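Local coordinates for protein methylmalonyl-CoA carboxyltransferase 5S subunit (Propionibacterium freudenreichii subsp. shermanii, PDB 1RQB) that transfers a carboxyl group from the biotin of the 1.3S subunit to pyruvate, forming oxaloacetate, with a cobalt ion bound in its TIM barrel, at residues P170-V174 with E175-K179; M343-V346 with P347-R350; L358-P361 with S362-V366; G395-P398 with A399-P403. All coordinates share one frame; numbering follows the deposited sequence.

Contact 1. Residues P170-V174 with E175-K179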
loop_
_atom_site.group_PDB
_atom_site.type_symbol
_atom_site.label_atom_id
_atom_site.label_comp_id
_atom_site.label_asym_id
_atom_site.label_seq_id
_atom_site.Cartn_x
_atom_site.Cartn_y
_atom_site.Cartn_z
ATOM N N PRO A 170 -13.250 9.610 22.696
ATOM C CA PRO A 170 -13.445 9.263 24.104
ATOM C C PRO A 170 -14.755 8.527 24.394
ATOM O O PRO A 170 -14.859 7.824 25.398
ATOM C CB PRO A 170 -13.393 10.622 24.807
ATOM C CG PRO A 170 -12.455 11.416 23.944
ATOM C CD PRO A 170 -12.919 11.039 22.542
ATOM N N VAL A 171 -15.754 8.668 23.523
ATOM C CA VAL A 171 -17.046 8.023 23.797
ATOM C C VAL A 171 -17.307 6.815 22.896
ATOM O O VAL A 171 -18.337 6.158 23.040
ATOM C CB VAL A 171 -18.221 9.016 23.664
ATOM C CG1 VAL A 171 -18.056 10.140 24.696
ATOM C CG2 VAL A 171 -18.285 9.582 22.248
ATOM N N HIS A 172 -16.414 6.493 21.970
ATOM C CA HIS A 172 -16.684 5.312 21.136
ATOM C C HIS A 172 -15.956 4.104 21.725
ATOM O O HIS A 172 -14.755 4.156 21.985
ATOM C CB HIS A 172 -16.281 5.576 19.684
ATOM C CG HIS A 172 -17.211 6.519 18.989
ATOM N ND1 HIS A 172 -17.091 7.887 19.085
ATOM C CD2 HIS A 172 -18.348 6.288 18.285
ATOM C CE1 HIS A 172 -18.115 8.462 18.477
ATOM N NE2 HIS A 172 -18.894 7.513 17.985
ATOM N N THR A 173 -16.708 3.026 21.936
ATOM C CA THR A 173 -16.165 1.804 22.547
ATOM C C THR A 173 -16.757 0.569 21.866
ATOM O O THR A 173 -17.747 0.653 21.143
ATOM C CB THR A 173 -16.562 1.731 24.034
ATOM O OG1 THR A 173 -17.989 1.634 24.128
ATOM C CG2 THR A 173 -16.110 2.989 24.779
ATOM N N VAL A 174 -16.159 -0.586 22.129
ATOM C CA VAL A 174 -16.668 -1.839 21.555
ATOM C C VAL A 174 -18.125 -2.024 21.983
ATOM O O VAL A 174 -18.986 -2.350 21.167
ATOM C CB VAL A 174 -15.848 -3.053 22.040
ATOM C CG1 VAL A 174 -16.541 -4.352 21.635
ATOM C CG2 VAL A 174 -14.455 -2.997 21.444
ATOM N N GLU A 175 -18.407 -1.799 23.263
ATOM C CA GLU A 175 -19.780 -1.963 23.762
ATOM C C GLU A 175 -20.720 -1.007 23.022
ATOM O O GLU A 175 -21.876 -1.335 22.759
ATOM C CB GLU A 175 -19.837 -1.703 25.278
ATOM C CG GLU A 175 -21.229 -1.845 25.884
ATOM C CD GLU A 175 -21.227 -1.730 27.401
ATOM O OE1 GLU A 175 -20.757 -0.696 27.925
ATOM O OE2 GLU A 175 -21.700 -2.674 28.072
ATOM N N GLY A 176 -20.226 0.185 22.697
ATOM C CA GLY A 176 -21.062 1.135 21.987
ATOM C C GLY A 176 -21.400 0.639 20.590
ATOM O O GLY A 176 -22.520 0.823 20.119
ATOM N N TYR A 177 -20.437 0.012 19.919
ATOM C CA TYR A 177 -20.671 -0.501 18.561
ATOM C C TYR A 177 -21.603 -1.714 18.606
ATOM O O TYR A 177 -22.469 -1.869 17.748
ATOM C CB TYR A 177 -19.337 -0.856 17.888
ATOM C CG TYR A 177 -18.510 0.378 17.563
ATOM C CD1 TYR A 177 -17.192 0.504 18.010
ATOM C CD2 TYR A 177 -19.053 1.422 16.816
ATOM C CE1 TYR A 177 -16.431 1.650 17.715
ATOM C CE2 TYR A 177 -18.309 2.565 16.516
ATOM C CZ TYR A 177 -17.003 2.668 16.967
ATOM O OH TYR A 177 -16.277 3.781 16.644
ATOM N N VAL A 178 -21.434 -2.568 19.613
ATOM C CA VAL A 178 -22.288 -3.755 19.762
ATOM C C VAL A 178 -23.739 -3.308 19.963
ATOM O O VAL A 178 -24.672 -3.930 19.456
ATOM C CB VAL A 178 -21.832 -4.618 20.973
ATOM C CG1 VAL A 178 -22.846 -5.714 21.267
ATOM C CG2 VAL A 178 -20.481 -5.247 20.677
ATOM N N LYS A 179 -23.919 -2.218 20.707
ATOM C CA LYS A 179 -25.258 -1.666 20.962
ATOM C C LYS A 179 -25.868 -1.175 19.648
ATOM O O LYS A 179 -27.034 -1.437 19.357
ATOM C CB LYS A 179 -25.175 -0.497 21.956
ATOM C CG LYS A 179 -26.484 0.294 22.109
ATOM C CD LYS A 179 -26.291 1.505 23.020
ATOM C CE LYS A 179 -27.516 2.406 23.027
ATOM N NZ LYS A 179 -28.767 1.695 23.403
#

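Contact 2. Residues M343-V346 with P347-R350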
loop_
_atom_site.group_PDB
_atom_site.type_symbol
_atom_site.label_atom_id
_atom_site.label_comp_id
_atom_site.label_asym_id
_atom_site.label_seq_id
_atom_site.Cartn_x
_atom_site.Cartn_y
_atom_site.Cartn_z
HETATM N N MSE A 343 -5.847 23.324 14.424
HETATM C CA MSE A 343 -5.798 21.872 14.646
HETATM C C MSE A 343 -6.071 21.542 16.114
HETATM O O MSE A 343 -6.633 20.493 16.424
HETATM C CB MSE A 343 -4.441 21.311 14.224
HETATM C CG MSE A 343 -4.168 21.475 12.745
HETATM SE SE MSE A 343 -2.590 20.553 12.176
HETATM C CE MSE A 343 -1.337 22.028 12.217
ATOM N N ALA A 344 -5.677 22.427 17.018
ATOM C CA ALA A 344 -5.918 22.182 18.448
ATOM C C ALA A 344 -7.377 22.501 18.776
ATOM O O ALA A 344 -7.910 22.060 19.792
ATOM C CB ALA A 344 -4.993 23.050 19.287
ATOM N N GLU A 345 -8.022 23.251 17.886
ATOM C CA GLU A 345 -9.418 23.675 18.074
ATOM C C GLU A 345 -10.391 22.597 17.590
ATOM O O GLU A 345 -11.472 22.439 18.154
ATOM C CB GLU A 345 -9.660 24.989 17.313
ATOM C CG GLU A 345 -11.050 25.593 17.472
ATOM C CD GLU A 345 -11.357 25.996 18.906
ATOM O OE1 GLU A 345 -10.445 26.522 19.580
ATOM O OE2 GLU A 345 -12.511 25.802 19.354
ATOM N N VAL A 346 -10.015 21.854 16.550
ATOM C CA VAL A 346 -10.885 20.805 15.998
ATOM C C VAL A 346 -11.386 19.882 17.112
ATOM O O VAL A 346 -12.588 19.663 17.255
ATOM C CB VAL A 346 -10.158 19.970 14.917
ATOM C CG1 VAL A 346 -10.926 18.681 14.647
ATOM C CG2 VAL A 346 -10.036 20.779 13.631
ATOM N N PRO A 347 -10.470 19.316 17.914
ATOM C CA PRO A 347 -10.925 18.432 18.992
ATOM C C PRO A 347 -11.961 19.086 19.911
ATOM O O PRO A 347 -12.911 18.440 20.350
ATOM C CB PRO A 347 -9.632 18.103 19.730
ATOM C CG PRO A 347 -8.641 18.045 18.606
ATOM C CD PRO A 347 -9.004 19.262 17.775
ATOM N N ARG A 348 -11.773 20.372 20.201
ATOM C CA ARG A 348 -12.705 21.080 21.091
ATOM C C ARG A 348 -14.076 21.228 20.429
ATOM O O ARG A 348 -15.100 20.988 21.065
ATOM C CB ARG A 348 -12.123 22.441 21.513
ATOM C CG ARG A 348 -10.925 22.293 22.466
ATOM C CD ARG A 348 -10.377 23.633 22.986
ATOM N NE ARG A 348 -9.718 24.422 21.953
ATOM C CZ ARG A 348 -8.400 24.595 21.876
ATOM N NH1 ARG A 348 -7.600 24.036 22.778
ATOM N NH2 ARG A 348 -7.879 25.326 20.898
ATOM N N VAL A 349 -14.096 21.602 19.155
ATOM C CA VAL A 349 -15.357 21.755 18.415
ATOM C C VAL A 349 -16.047 20.393 18.301
ATOM O O VAL A 349 -17.250 20.266 18.528
ATOM C CB VAL A 349 -15.104 22.279 16.984
ATOM C CG1 VAL A 349 -16.415 22.344 16.212
ATOM C CG2 VAL A 349 -14.448 23.651 17.037
ATOM N N ARG A 350 -15.275 19.372 17.940
ATOM C CA ARG A 350 -15.841 18.024 17.789
ATOM C C ARG A 350 -16.533 17.603 19.087
ATOM O O ARG A 350 -17.651 17.093 19.071
ATOM C CB ARG A 350 -14.754 17.004 17.443
ATOM C CG ARG A 350 -15.338 15.619 17.216
ATOM C CD ARG A 350 -14.299 14.565 16.888
ATOM N NE ARG A 350 -14.972 13.299 16.604
ATOM C CZ ARG A 350 -14.393 12.105 16.659
ATOM N NH1 ARG A 350 -13.114 11.995 16.990
ATOM N NH2 ARG A 350 -15.106 11.016 16.395
#

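Contact 3. Residues L358-P361 with S362-V366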
loop_
_atom_site.group_PDB
_atom_site.type_symbol
_atom_site.label_atom_id
_atom_site.label_comp_id
_atom_site.label_asym_id
_atom_site.label_seq_id
_atom_site.Cartn_x
_atom_site.Cartn_y
_atom_site.Cartn_z
ATOM N N LEU A 358 -15.803 11.938 12.077
ATOM C CA LEU A 358 -15.404 13.036 11.184
ATOM C C LEU A 358 -15.423 12.595 9.719
ATOM O O LEU A 358 -14.390 12.484 9.060
ATOM C CB LEU A 358 -14.030 13.584 11.570
ATOM C CG LEU A 358 -14.012 14.317 12.918
ATOM C CD1 LEU A 358 -12.641 14.899 13.148
ATOM C CD2 LEU A 358 -15.061 15.433 12.941
ATOM N N VAL A 359 -16.624 12.349 9.223
ATOM C CA VAL A 359 -16.816 11.957 7.820
ATOM C C VAL A 359 -17.674 13.040 7.164
ATOM O O VAL A 359 -18.315 13.830 7.856
ATOM C CB VAL A 359 -17.551 10.612 7.712
ATOM C CG1 VAL A 359 -16.749 9.542 8.399
ATOM C CG2 VAL A 359 -18.932 10.712 8.343
ATOM N N THR A 360 -17.672 13.090 5.841
ATOM C CA THR A 360 -18.495 14.092 5.149
ATOM C C THR A 360 -19.956 13.849 5.529
ATOM O O THR A 360 -20.411 12.707 5.554
ATOM C CB THR A 360 -18.352 13.967 3.627
ATOM O OG1 THR A 360 -16.976 14.135 3.269
ATOM C CG2 THR A 360 -19.192 15.027 2.927
ATOM N N PRO A 361 -20.714 14.920 5.813
ATOM C CA PRO A 361 -20.356 16.344 5.816
ATOM C C PRO A 361 -19.907 16.908 7.167
ATOM O O PRO A 361 -19.520 18.071 7.267
ATOM C CB PRO A 361 -21.645 16.998 5.356
ATOM C CG PRO A 361 -22.666 16.186 6.102
ATOM C CD PRO A 361 -22.178 14.758 5.909
ATOM N N SER A 362 -19.959 16.084 8.206
ATOM C CA SER A 362 -19.595 16.527 9.560
ATOM C C SER A 362 -18.180 17.110 9.595
ATOM O O SER A 362 -17.939 18.105 10.277
ATOM C CB SER A 362 -19.687 15.362 10.545
ATOM O OG SER A 362 -21.009 14.865 10.618
ATOM N N SER A 363 -17.251 16.498 8.870
ATOM C CA SER A 363 -15.854 16.956 8.864
ATOM C C SER A 363 -15.732 18.389 8.337
ATOM O O SER A 363 -15.101 19.235 8.969
ATOM C CB SER A 363 -14.991 16.014 8.020
ATOM O OG SER A 363 -15.562 15.828 6.740
ATOM N N GLN A 364 -16.309 18.672 7.176
ATOM C CA GLN A 364 -16.214 20.032 6.626
ATOM C C GLN A 364 -16.850 21.027 7.598
ATOM O O GLN A 364 -16.331 22.120 7.818
ATOM C CB GLN A 364 -16.912 20.130 5.260
ATOM C CG GLN A 364 -16.289 19.293 4.143
ATOM C CD GLN A 364 -17.025 17.984 3.877
ATOM O OE1 GLN A 364 -17.004 17.061 4.691
ATOM N NE2 GLN A 364 -17.683 17.904 2.724
ATOM N N ILE A 365 -17.966 20.629 8.196
ATOM C CA ILE A 365 -18.696 21.502 9.125
ATOM C C ILE A 365 -17.849 21.816 10.359
ATOM O O ILE A 365 -17.735 22.974 10.759
ATOM C CB ILE A 365 -20.021 20.854 9.570
ATOM C CG1 ILE A 365 -20.921 20.634 8.350
ATOM C CG2 ILE A 365 -20.725 21.745 10.581
ATOM C CD1 ILE A 365 -22.212 19.898 8.666
ATOM N N VAL A 366 -17.270 20.790 10.974
ATOM C CA VAL A 366 -16.447 20.990 12.175
ATOM C C VAL A 366 -15.180 21.772 11.819
ATOM O O VAL A 366 -14.770 22.672 12.549
ATOM C CB VAL A 366 -16.051 19.644 12.821
ATOM C CG1 VAL A 366 -14.968 19.867 13.868
ATOM C CG2 VAL A 366 -17.263 19.013 13.472
#

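Contact 4. Residues G395-P398 with A399-P403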
loop_
_atom_site.group_PDB
_atom_site.type_symbol
_atom_site.label_atom_id
_atom_site.label_comp_id
_atom_site.label_asym_id
_atom_site.label_seq_id
_atom_site.Cartn_x
_atom_site.Cartn_y
_atom_site.Cartn_z
ATOM N N GLY A 395 -29.926 15.341 13.743
ATOM C CA GLY A 395 -30.147 14.142 14.529
ATOM C C GLY A 395 -29.383 14.182 15.840
ATOM O O GLY A 395 -28.870 15.228 16.235
ATOM N N ALA A 396 -29.295 13.042 16.515
ATOM C CA ALA A 396 -28.593 12.970 17.805
ATOM C C ALA A 396 -27.104 12.697 17.583
ATOM O O ALA A 396 -26.712 12.081 16.593
ATOM C CB ALA A 396 -29.196 11.863 18.667
ATOM N N SER A 397 -26.280 13.170 18.514
ATOM C CA SER A 397 -24.829 12.952 18.444
ATOM C C SER A 397 -24.493 11.719 19.285
ATOM O O SER A 397 -25.308 11.280 20.095
ATOM C CB SER A 397 -24.085 14.169 18.997
ATOM O OG SER A 397 -24.244 15.305 18.159
ATOM N N PRO A 398 -23.306 11.118 19.076
ATOM C CA PRO A 398 -22.934 9.938 19.865
ATOM C C PRO A 398 -22.915 10.246 21.364
ATOM O O PRO A 398 -23.236 9.393 22.189
ATOM C CB PRO A 398 -21.553 9.592 19.325
ATOM C CG PRO A 398 -21.694 9.939 17.873
ATOM C CD PRO A 398 -22.387 11.292 17.938
ATOM N N ALA A 399 -22.527 11.467 21.708
ATOM C CA ALA A 399 -22.488 11.899 23.113
ATOM C C ALA A 399 -23.317 13.178 23.246
ATOM O O ALA A 399 -23.736 13.759 22.247
ATOM C CB ALA A 399 -21.052 12.159 23.553
ATOM N N ASP A 400 -23.539 13.620 24.480
ATOM C CA ASP A 400 -24.331 14.837 24.709
ATOM C C ASP A 400 -23.552 16.072 24.253
ATOM O O ASP A 400 -22.359 16.209 24.519
ATOM C CB ASP A 400 -24.704 14.968 26.189
ATOM C CG ASP A 400 -25.669 13.887 26.637
ATOM O OD1 ASP A 400 -26.710 13.706 25.967
ATOM O OD2 ASP A 400 -25.392 13.220 27.658
ATOM N N ARG A 401 -24.247 16.957 23.545
ATOM C CA ARG A 401 -23.641 18.201 23.050
ATOM C C ARG A 401 -23.506 19.202 24.200
ATOM O O ARG A 401 -24.237 19.141 25.186
ATOM C CB ARG A 401 -24.481 18.773 21.894
ATOM C CG ARG A 401 -24.423 17.902 20.620
ATOM C CD ARG A 401 -25.202 18.495 19.459
ATOM N NE ARG A 401 -26.649 18.438 19.643
ATOM C CZ ARG A 401 -27.427 17.513 19.088
ATOM N NH1 ARG A 401 -26.898 16.571 18.313
ATOM N NH2 ARG A 401 -28.733 17.521 19.311
ATOM N N ASP A 402 -22.555 20.119 24.071
ATOM C CA ASP A 402 -22.292 21.116 25.117
ATOM C C ASP A 402 -23.462 22.097 25.228
ATOM O O ASP A 402 -23.737 22.864 24.306
ATOM C CB ASP A 402 -20.993 21.864 24.802
ATOM C CG ASP A 402 -20.581 22.813 25.908
ATOM O OD1 ASP A 402 -21.036 22.622 27.057
ATOM O OD2 ASP A 402 -19.790 23.738 25.631
ATOM N N PRO A 403 -24.164 22.083 26.372
ATOM C CA PRO A 403 -25.311 22.970 26.610
ATOM C C PRO A 403 -24.972 24.450 26.419
ATOM O O PRO A 403 -25.787 25.227 25.922
ATOM C CB PRO A 403 -25.695 22.652 28.054
ATOM C CG PRO A 403 -25.330 21.203 28.182
ATOM C CD PRO A 403 -23.976 21.160 27.505
HETATM O O HOH W 1 -31.184 15.471 18.699
#

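Contact 1. Residues P170-V174 with E175-K179
The phenol end of Tyr177 comes up against His172 just before helix 174-186 begins. The two side chains cross at about a right angle, and Tyr177 OH lies 3.5 Å from His172 CB, with CD2 of the imidazole almost as near. The ring planes are only 28° apart, but the centroids are 6.0 Å from each other and the rings are slid so far that they barely overlap; the contact is one of hydroxyl against CB and imidazole carbon, not a stack. Both polar ends turn to the loop before them: Tyr177 OH bonds to Thr167 O, and His172 ND1 to Ser169 OG.

Thr173, next in the chain, is the N-cap of the helix. Its hydroxyl stands between the backbone N and the carbonyl carbon (chi1 63°), which brings Thr173 OG1 within 3.0 Å of Gly176 N, a capping bond bent to 147° at the hydrogen. Thr173 O takes Tyr177 N at 3.0 Å and also lies 3.2 Å from Tyr177 CD1, meeting the ring obliquely. The next bond in the series runs from Val178 N to Val174 O, 2.9 Å. The valine side chains cross obliquely there, CG1 of Val174 to CG2 of Val178 at 4.2 Å, and both rest on Ala212 of helix 203-217, the next helix of the TIM barrel.

The chemistry is that of a helix start on a barrel: the threonine oxygen occupies an amide of the first turn for which the preceding chain offers no helical carbonyl, while Tyr177 ties the same turn back to the loop after strand 159-163.

Contact 2. Residues M343-V346 with P347-R350
Glu345 and Arg348 form a salt bridge one turn apart on helix 339-352, within the conserved carboxylase domain, where Pro347 puts a kink in the helix. On the exposed side, the guanidinium grips one carboxylate oxygen with two nitrogens: Arg348 NH2 lies 3.1 Å and its NE 3.3 Å from Glu345 OE1. The acceptor is close to the guanidinium plane, but both donors reach it from the same face of the carboxylate, well above its plane, and the two flat groups are turned 55° apart. A bend at chi3 (-69°) folds the arginine back along the helix, laying its guanidinium over Ala344 O.

The buried side is held differently. Glu345 itself is buried, and its other oxygen, OE2, bonds to Asn373 ND2 of helix 362-376 and lies 3.7 Å from Val349 CG2, so its carboxylate joins a surface arginine to a neighbouring helix. Val346 and Val349 face inward, the first packing on Met322 and Met326 of helix 320-331, the second on Val366. The backbone runs on past the kink, with Val349 N bonded to Glu345 O and Arg350 N to Val346 O. Pro347 has no amide hydrogen to offer the turn before, and Pro347 CD occupies that place, 3.0 Å from Met343 O. Arg350 leads off fully extended from CG to NE, and its NE donates to Pro356 O.

Contact 3. Residues L358-P361 with S362-V366
Thr360 and Gln364 meet obliquely where the loop 358-361 turns into helix 362-376. The glutamine can be followed outward: Gln364 CB lies 3.9 Å from Pro361 O, and beyond it the chain bends at chi2 (100°), swinging the amide back over the loop. Gln364 CD then stands 3.8 Å from Thr360 CG2. The two ends of the amide divide the threonine between them, Gln364 NE2 reaching the Thr360 CG2 methyl at 3.3 Å and Gln364 OE1 taking a weak hydrogen bond from Thr360 OG1, also 3.3 Å long.

Gln364 OE1 has a stronger donor in Ser363 OG, 2.8 Å away and tilted 15° from the carbonyl plane. The serine hydroxyl is placed there by a chi1 of 52°, which sets OG beside Val359 C and Thr360 N. With alanine in place of Ser363 the CB packing against Leu358 O stays, but Gln364 OE1 is likely to lose its short hydroxyl donor and the amide to be freer to turn.

In the backbone, Ser363 N bonds to Val359 O, and Ile365 N to Pro361 O. The peptide before Pro361 is cis. Ile365 CG1 packs on Pro361 O while its far side reaches helix 384-390; Leu358 CD2 touches Val366 CG2, and Met322 of helix 320-331 lies against both residues.

Val359 turns away from the helix and its side chain touches Ala139 and Met197, about 9 Å from the cobalt; the side chain of Thr360 is about 7 Å from that of Gln37, a substrate-binding residue. The arrangement is a helix start in the conserved carboxylase domain, near the cobalt site of the TIM barrel without reaching the metal.

Contact 4. Residues G395-P398 with A399-P403
Arg401 lays its aliphatic part beside Ser397, CG and CD each 3.6 Å from the serine OG, then carries its guanidinium on to the carbonyl of Gly395. A bend at chi3 (-71°) turns the head group back toward the preceding segment, where NH1 serves two acceptors at once. Arg401 NH1 donates to Ser397 OG at 2.9 Å and to Gly395 O at 3.2 Å, the N-H...O angles being 143° and 150°. Both oxygens lie near the guanidinium edge yet somewhat off its plane, and at Gly395 O the nitrogen sits in the carbonyl plane. A water accepts from Arg401 NH2 at 3.3 Å and lies in the guanidinium plane.

All of this belongs to the long irregular connection between helix 384-390 and helix 403-413 in the conserved carboxylase domain, with Asp402 at the N-cap of the latter. Gly395 sits at backbone angles that would jam a CB against the carbonyl oxygen before it. Replacing Arg401 by a leucine would probably leave Gly395 O without its guanidinium donor and remove a cross-link that holds residues 395-397 to the chain running toward helix 403-413.

Ser397 OG also bonds to Ala353 O, and Arg401 NE makes a weak bond to Met390 O. The CB of Ser397 is 3.3 Å from Ala399 O. The Ala399 methyl packs on Val171 and Phe355, while Ala399 and Asp402 make backbone hydrogen bonds to Gly354 and Ala352.

In the fold
Contacts 1 and 4 are surface contacts, about 21 and 22 Å from the chain centre, whereas contacts 2 and 3 are partly buried and contact 3 lies closest to the centre. Contact 1 belongs to the TIM barrel and the other three to the conserved carboxylase domain. The two regions touch where His172 NE2 lies 3.6 Å from Pro398 CB. Contacts 2 and 3 lie on consecutive helices that pack together, Val349 CG1 meeting Val366 CG1 at 3.7 Å. Contacts 1 and 3 are both helix starts, one capped by a threonine, the other knit by a serine and glutamine; contacts 2 and 4 instead rely on arginine, paired with a carboxylate in one and with neutral oxygens in the other.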